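Local coordinates for protein putative hydrolase (Bacteroides ovatus, PDB 4HBS) that is of unknown function but, as a five-bladed beta-propeller of a clan that includes beta-fructosidases, is probably a hydrolase, at residues 309-323 and 332-344. Residues are numbered along the deposited sequence; the frame is centred on the assembly and turned at random. Where two conformers were deposited one is given.
Sequences MIGQSMWFGRDVLMF and FVDQKTLFTLPEF. With GOL (glycerol), chain C.
Strands 319-323 and 333-340 form the outer antiparallel hairpin of a propeller blade, where Met322 pairs with Lys336 through two backbone hydrogen bonds and Val320 N reaches Phe339 O. Past the last strand pair, Arg318 holds Leu341 at both ends: Leu341 N donates to Arg318 O (2.7 Å), while Arg318 NH1 meets Leu341 O at 2.7 Å, nearly in line with the carbonyl. A bend at chi3 (-66°) swings the guanidinium back to that oxygen, with Thr340 CG2 over one face and Glu343 CB over the other. Replacing Arg318 with an alanine would probably leave Leu341 O without its side-chain donor and uncover the Thr340 methyl. Next to Arg318, Thr340 OG1 donates to Asp319 OD1 (2.7 Å) on the anti side, 34° out of the carboxylate plane. At the far end the selenium of Met309 lies over a Phe332 face, 4.5 Å from the centroid, a Met-aromatic contact. On the sheet face of Val320, Phe339 and Met322, Val320 CG2 sits over the Phe339 ring, 4.3 Å from its centroid; Met322 CE packs against Leu338 CD1. Leu338 and Phe339 continue onto Val402 of the neighbouring sheet, and such apolar packing of one blade's face on the next is characteristic of beta-propellers, here a five-bladed one.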
loop_
_atom_site.group_PDB
_atom_site.type_symbol
_atom_site.label_atom_id
_atom_site.label_comp_id
_atom_site.label_asym_id
_atom_site.label_seq_id
_atom_site.Cartn_x
_atom_site.Cartn_y
_atom_site.Cartn_z
HETATM N N MSE A 309 6.394 12.725 6.618
HETATM C CA MSE A 309 5.160 12.093 6.167
HETATM C C MSE A 309 5.060 12.260 4.695
HETATM O O MSE A 309 5.315 13.362 4.227
HETATM C CB MSE A 309 3.961 12.744 6.827
HETATM C CG MSE A 309 2.669 12.081 6.468
HETATM SE SE MSE A 309 1.185 12.966 7.338
HETATM C CE MSE A 309 0.381 13.389 5.831
ATOM N N ILE A 310 4.680 11.202 3.948
ATOM C CA ILE A 310 4.513 11.296 2.488
ATOM C C ILE A 310 3.124 10.824 2.159
ATOM O O ILE A 310 2.745 9.728 2.540
ATOM C CB ILE A 310 5.581 10.519 1.682
ATOM C CG1 ILE A 310 6.995 11.011 2.037
ATOM C CG2 ILE A 310 5.331 10.674 0.152
ATOM C CD1 ILE A 310 8.009 10.100 1.658
ATOM N N GLY A 311 2.379 11.645 1.455
ATOM C CA GLY A 311 1.016 11.326 1.070
ATOM C C GLY A 311 0.671 11.863 -0.291
ATOM O O GLY A 311 1.361 12.734 -0.816
ATOM N N GLN A 312 -0.373 11.325 -0.879
ATOM C CA GLN A 312 -0.851 11.766 -2.174
ATOM C C GLN A 312 -1.733 12.960 -1.970
ATOM O O GLN A 312 -2.553 12.939 -1.060
ATOM C CB GLN A 312 -1.643 10.655 -2.814
ATOM C CG GLN A 312 -1.987 10.904 -4.262
ATOM C CD GLN A 312 -3.010 9.929 -4.730
ATOM O OE1 GLN A 312 -3.415 9.001 -4.002
ATOM N NE2 GLN A 312 -3.453 10.119 -5.951
ATOM N N SER A 313 -1.622 13.986 -2.820
ATOM C CA SER A 313 -2.488 15.160 -2.696
ATOM C C SER A 313 -3.946 14.739 -2.941
ATOM O O SER A 313 -4.198 13.666 -3.498
ATOM C CB SER A 313 -2.054 16.271 -3.646
ATOM O OG SER A 313 -2.171 15.889 -5.004
HETATM N N MSE A 314 -4.888 15.549 -2.469
HETATM C CA MSE A 314 -6.312 15.232 -2.516
HETATM C C MSE A 314 -6.932 15.086 -3.916
HETATM O O MSE A 314 -6.419 15.618 -4.899
HETATM C CB MSE A 314 -7.111 16.269 -1.751
HETATM C CG MSE A 314 -7.286 17.574 -2.498
HETATM SE SE MSE A 314 -8.052 18.951 -1.401
HETATM C CE MSE A 314 -9.484 17.892 -0.453
ATOM N N TRP A 315 -8.099 14.387 -3.926
ATOM C CA TRP A 315 -8.946 13.991 -5.050
ATOM C C TRP A 315 -8.110 13.422 -6.205
ATOM O O TRP A 315 -8.148 13.861 -7.364
ATOM C CB TRP A 315 -9.923 15.106 -5.479
ATOM C CG TRP A 315 -11.114 15.234 -4.558
ATOM C CD1 TRP A 315 -11.491 16.340 -3.852
ATOM C CD2 TRP A 315 -12.074 14.206 -4.240
ATOM N NE1 TRP A 315 -12.633 16.074 -3.126
ATOM C CE2 TRP A 315 -13.008 14.770 -3.341
ATOM C CE3 TRP A 315 -12.242 12.863 -4.637
ATOM C CZ2 TRP A 315 -14.087 14.037 -2.825
ATOM C CZ3 TRP A 315 -13.302 12.137 -4.116
ATOM C CH2 TRP A 315 -14.210 12.722 -3.224
ATOM N N PHE A 316 -7.378 12.350 -5.851
ATOM C CA PHE A 316 -6.537 11.580 -6.771
ATOM C C PHE A 316 -5.527 12.475 -7.502
ATOM O O PHE A 316 -5.348 12.360 -8.726
ATOM C CB PHE A 316 -7.399 10.822 -7.790
ATOM C CG PHE A 316 -8.425 9.919 -7.169
ATOM C CD1 PHE A 316 -8.049 8.736 -6.566
ATOM C CD2 PHE A 316 -9.780 10.214 -7.258
ATOM C CE1 PHE A 316 -9.005 7.852 -6.066
ATOM C CE2 PHE A 316 -10.737 9.348 -6.721
ATOM C CZ PHE A 316 -10.345 8.165 -6.144
ATOM N N GLY A 317 -4.901 13.372 -6.756
ATOM C CA GLY A 317 -3.936 14.287 -7.329
ATOM C C GLY A 317 -2.663 13.558 -7.674
ATOM O O GLY A 317 -2.323 12.556 -7.044
ATOM N N ARG A 318 -1.987 14.028 -8.705
ATOM C CA ARG A 318 -0.732 13.446 -9.144
ATOM C C ARG A 318 0.397 14.000 -8.305
ATOM O O ARG A 318 1.459 13.389 -8.302
ATOM C CB ARG A 318 -0.490 13.714 -10.639
ATOM C CG ARG A 318 -1.575 13.142 -11.533
ATOM C CD ARG A 318 -1.302 13.296 -13.020
ATOM N NE ARG A 318 -1.304 14.697 -13.492
ATOM C CZ ARG A 318 -0.258 15.369 -14.007
ATOM N NH1 ARG A 318 0.943 14.792 -14.102
ATOM N NH2 ARG A 318 -0.405 16.626 -14.419
ATOM N N ASP A 319 0.197 15.137 -7.575
ATOM C CA ASP A 319 1.253 15.688 -6.703
ATOM C C ASP A 319 1.431 14.822 -5.435
ATOM O O ASP A 319 0.470 14.612 -4.702
ATOM C CB ASP A 319 0.966 17.159 -6.297
ATOM C CG ASP A 319 1.134 18.213 -7.393
ATOM O OD1 ASP A 319 1.651 17.866 -8.482
ATOM O OD2 ASP A 319 0.771 19.393 -7.150
ATOM N N VAL A 320 2.658 14.296 -5.216
ATOM C CA VAL A 320 3.021 13.510 -4.026
ATOM C C VAL A 320 3.524 14.508 -3.010
ATOM O O VAL A 320 4.519 15.180 -3.282
ATOM C CB VAL A 320 4.081 12.439 -4.357
ATOM C CG1 VAL A 320 4.538 11.710 -3.093
ATOM C CG2 VAL A 320 3.540 11.462 -5.394
ATOM N N LEU A 321 2.836 14.638 -1.865
ATOM C CA LEU A 321 3.165 15.627 -0.839
ATOM C C LEU A 321 4.056 15.095 0.254
ATOM O O LEU A 321 4.048 13.900 0.535
ATOM C CB LEU A 321 1.879 16.139 -0.187
ATOM C CG LEU A 321 0.817 16.653 -1.137
ATOM C CD1 LEU A 321 -0.361 17.171 -0.364
ATOM C CD2 LEU A 321 1.374 17.718 -2.073
HETATM N N MSE A 322 4.792 16.006 0.912
HETATM C CA MSE A 322 5.637 15.669 2.043
HETATM C C MSE A 322 5.505 16.733 3.123
HETATM O O MSE A 322 5.515 17.926 2.809
HETATM C CB MSE A 322 7.103 15.510 1.637
HETATM C CG MSE A 322 7.966 14.947 2.780
HETATM SE SE MSE A 322 9.839 14.798 2.391
HETATM C CE MSE A 322 9.743 13.290 1.409
ATOM N N PHE A 323 5.402 16.287 4.398
ATOM C CA PHE A 323 5.330 17.133 5.604
ATOM C C PHE A 323 6.350 16.644 6.595
ATOM O O PHE A 323 6.772 15.494 6.497
ATOM C CB PHE A 323 3.944 17.069 6.259
ATOM C CG PHE A 323 2.768 17.238 5.340
ATOM C CD1 PHE A 323 2.340 16.194 4.535
ATOM C CD2 PHE A 323 2.046 18.423 5.321
ATOM C CE1 PHE A 323 1.235 16.342 3.697
ATOM C CE2 PHE A 323 0.934 18.564 4.496
ATOM C CZ PHE A 323 0.533 17.521 3.690
ATOM N N PHE A 332 2.408 17.958 11.908
ATOM C CA PHE A 332 3.094 17.767 10.635
ATOM C C PHE A 332 2.908 19.094 9.925
ATOM O O PHE A 332 1.787 19.607 9.860
ATOM C CB PHE A 332 2.592 16.542 9.838
ATOM C CG PHE A 332 3.281 15.266 10.285
ATOM C CD1 PHE A 332 4.504 14.887 9.743
ATOM C CD2 PHE A 332 2.759 14.502 11.322
ATOM C CE1 PHE A 332 5.166 13.742 10.201
ATOM C CE2 PHE A 332 3.416 13.349 11.763
ATOM C CZ PHE A 332 4.612 12.978 11.198
ATOM N N VAL A 333 4.019 19.725 9.548
ATOM C CA VAL A 333 4.015 21.072 8.991
ATOM C C VAL A 333 4.879 21.147 7.745
ATOM O O VAL A 333 5.499 20.160 7.357
ATOM C CB VAL A 333 4.510 22.096 10.075
ATOM C CG1 VAL A 333 3.467 22.273 11.164
ATOM C CG2 VAL A 333 5.852 21.682 10.685
ATOM N N ASP A 334 4.884 22.334 7.114
ATOM C CA ASP A 334 5.708 22.681 5.967
ATOM C C ASP A 334 5.490 21.696 4.827
ATOM O O ASP A 334 6.350 20.866 4.519
ATOM C CB ASP A 334 7.190 22.775 6.399
ATOM C CG ASP A 334 7.388 23.670 7.620
ATOM O OD1 ASP A 334 6.683 24.703 7.722
ATOM O OD2 ASP A 334 8.217 23.310 8.497
ATOM N N GLN A 335 4.312 21.783 4.207
ATOM C CA GLN A 335 3.981 20.914 3.087
ATOM C C GLN A 335 4.912 21.231 1.939
ATOM O O GLN A 335 5.269 22.394 1.745
ATOM C CB GLN A 335 2.525 21.119 2.656
ATOM C CG GLN A 335 2.022 20.188 1.544
ATOM C CD GLN A 335 0.644 20.634 1.115
ATOM O OE1 GLN A 335 -0.319 20.538 1.878
ATOM N NE2 GLN A 335 0.533 21.239 -0.066
ATOM N N LYS A 336 5.339 20.207 1.213
ATOM C CA LYS A 336 6.189 20.348 0.030
ATOM C C LYS A 336 5.674 19.399 -1.037
ATOM O O LYS A 336 5.081 18.383 -0.688
ATOM C CB LYS A 336 7.656 20.005 0.361
ATOM C CG LYS A 336 8.339 20.904 1.384
ATOM C CD LYS A 336 8.930 22.112 0.750
ATOM C CE LYS A 336 9.282 23.164 1.755
ATOM N NZ LYS A 336 10.231 24.149 1.184
ATOM N N THR A 337 5.884 19.700 -2.317
ATOM C CA THR A 337 5.507 18.778 -3.380
ATOM C C THR A 337 6.785 18.020 -3.733
ATOM O O THR A 337 7.746 18.617 -4.229
ATOM C CB THR A 337 4.844 19.501 -4.541
ATOM O OG1 THR A 337 3.624 20.062 -4.061
ATOM C CG2 THR A 337 4.531 18.580 -5.690
ATOM N N LEU A 338 6.824 16.718 -3.394
ATOM C CA LEU A 338 7.984 15.863 -3.655
ATOM C C LEU A 338 8.175 15.735 -5.154
ATOM O O LEU A 338 9.246 16.056 -5.673
ATOM C CB LEU A 338 7.780 14.502 -2.994
ATOM C CG LEU A 338 8.974 13.587 -2.933
ATOM C CD1 LEU A 338 10.090 14.196 -2.123
ATOM C CD2 LEU A 338 8.578 12.228 -2.357
ATOM N N PHE A 339 7.104 15.378 -5.856
ATOM C CA PHE A 339 7.076 15.314 -7.311
ATOM C C PHE A 339 5.641 15.094 -7.809
ATOM O O PHE A 339 4.743 14.841 -7.008
ATOM C CB PHE A 339 8.016 14.228 -7.842
ATOM C CG PHE A 339 7.526 12.804 -7.752
ATOM C CD1 PHE A 339 7.561 12.115 -6.546
ATOM C CD2 PHE A 339 7.149 12.107 -8.897
ATOM C CE1 PHE A 339 7.168 10.774 -6.478
ATOM C CE2 PHE A 339 6.804 10.755 -8.832
ATOM C CZ PHE A 339 6.815 10.098 -7.625
ATOM N N THR A 340 5.444 15.192 -9.119
ATOM C CA THR A 340 4.148 15.017 -9.771
ATOM C C THR A 340 4.163 13.744 -10.582
ATOM O O THR A 340 5.028 13.583 -11.434
ATOM C CB THR A 340 3.838 16.214 -10.630
ATOM O OG1 THR A 340 3.980 17.385 -9.828
ATOM C CG2 THR A 340 2.444 16.162 -11.191
ATOM N N LEU A 341 3.213 12.842 -10.332
ATOM C CA LEU A 341 3.159 11.556 -11.022
ATOM C C LEU A 341 2.769 11.738 -12.469
ATOM O O LEU A 341 2.033 12.668 -12.766
ATOM C CB LEU A 341 2.180 10.613 -10.324
ATOM C CG LEU A 341 2.654 10.140 -8.954
ATOM C CD1 LEU A 341 1.491 9.739 -8.063
ATOM C CD2 LEU A 341 3.638 9.018 -9.094
ATOM N N PRO A 342 3.248 10.874 -13.393
ATOM C CA PRO A 342 2.923 11.061 -14.815
ATOM C C PRO A 342 1.441 11.115 -15.150
ATOM O O PRO A 342 0.620 10.472 -14.502
ATOM C CB PRO A 342 3.555 9.845 -15.489
ATOM C CG PRO A 342 4.619 9.408 -14.583
ATOM C CD PRO A 342 4.172 9.739 -13.200
ATOM N N GLU A 343 1.117 11.870 -16.206
ATOM C CA GLU A 343 -0.242 12.009 -16.729
ATOM C C GLU A 343 -0.557 10.802 -17.668
ATOM O O GLU A 343 -1.725 10.422 -17.818
ATOM C CB GLU A 343 -0.321 13.352 -17.478
ATOM C CG GLU A 343 -1.700 13.802 -17.935
ATOM C CD GLU A 343 -1.637 14.978 -18.893
ATOM O OE1 GLU A 343 -0.628 15.722 -18.858
ATOM O OE2 GLU A 343 -2.590 15.151 -19.691
ATOM N N PHE A 344 0.512 10.188 -18.264
ATOM C CA PHE A 344 0.434 9.058 -19.201
ATOM C C PHE A 344 1.236 7.848 -18.722
ATOM O O PHE A 344 2.319 8.021 -18.160
ATOM C CB PHE A 344 1.009 9.500 -20.535
ATOM C CG PHE A 344 0.315 10.692 -21.109
ATOM C CD1 PHE A 344 -0.804 10.543 -21.909
ATOM C CD2 PHE A 344 0.763 11.977 -20.829
ATOM C CE1 PHE A 344 -1.433 11.654 -22.472
ATOM C CE2 PHE A 344 0.111 13.092 -21.357
ATOM C CZ PHE A 344 -0.977 12.924 -22.184
HETATM C C1 GOL C . -3.924 19.308 -1.779
HETATM O O1 GOL C . -3.919 17.998 -1.233
HETATM C C2 GOL C . -3.678 20.362 -0.724
HETATM O O2 GOL C . -2.699 19.880 0.204
HETATM C C3 GOL C . -3.162 21.582 -1.457
HETATM O O3 GOL C . -2.253 22.352 -0.672
#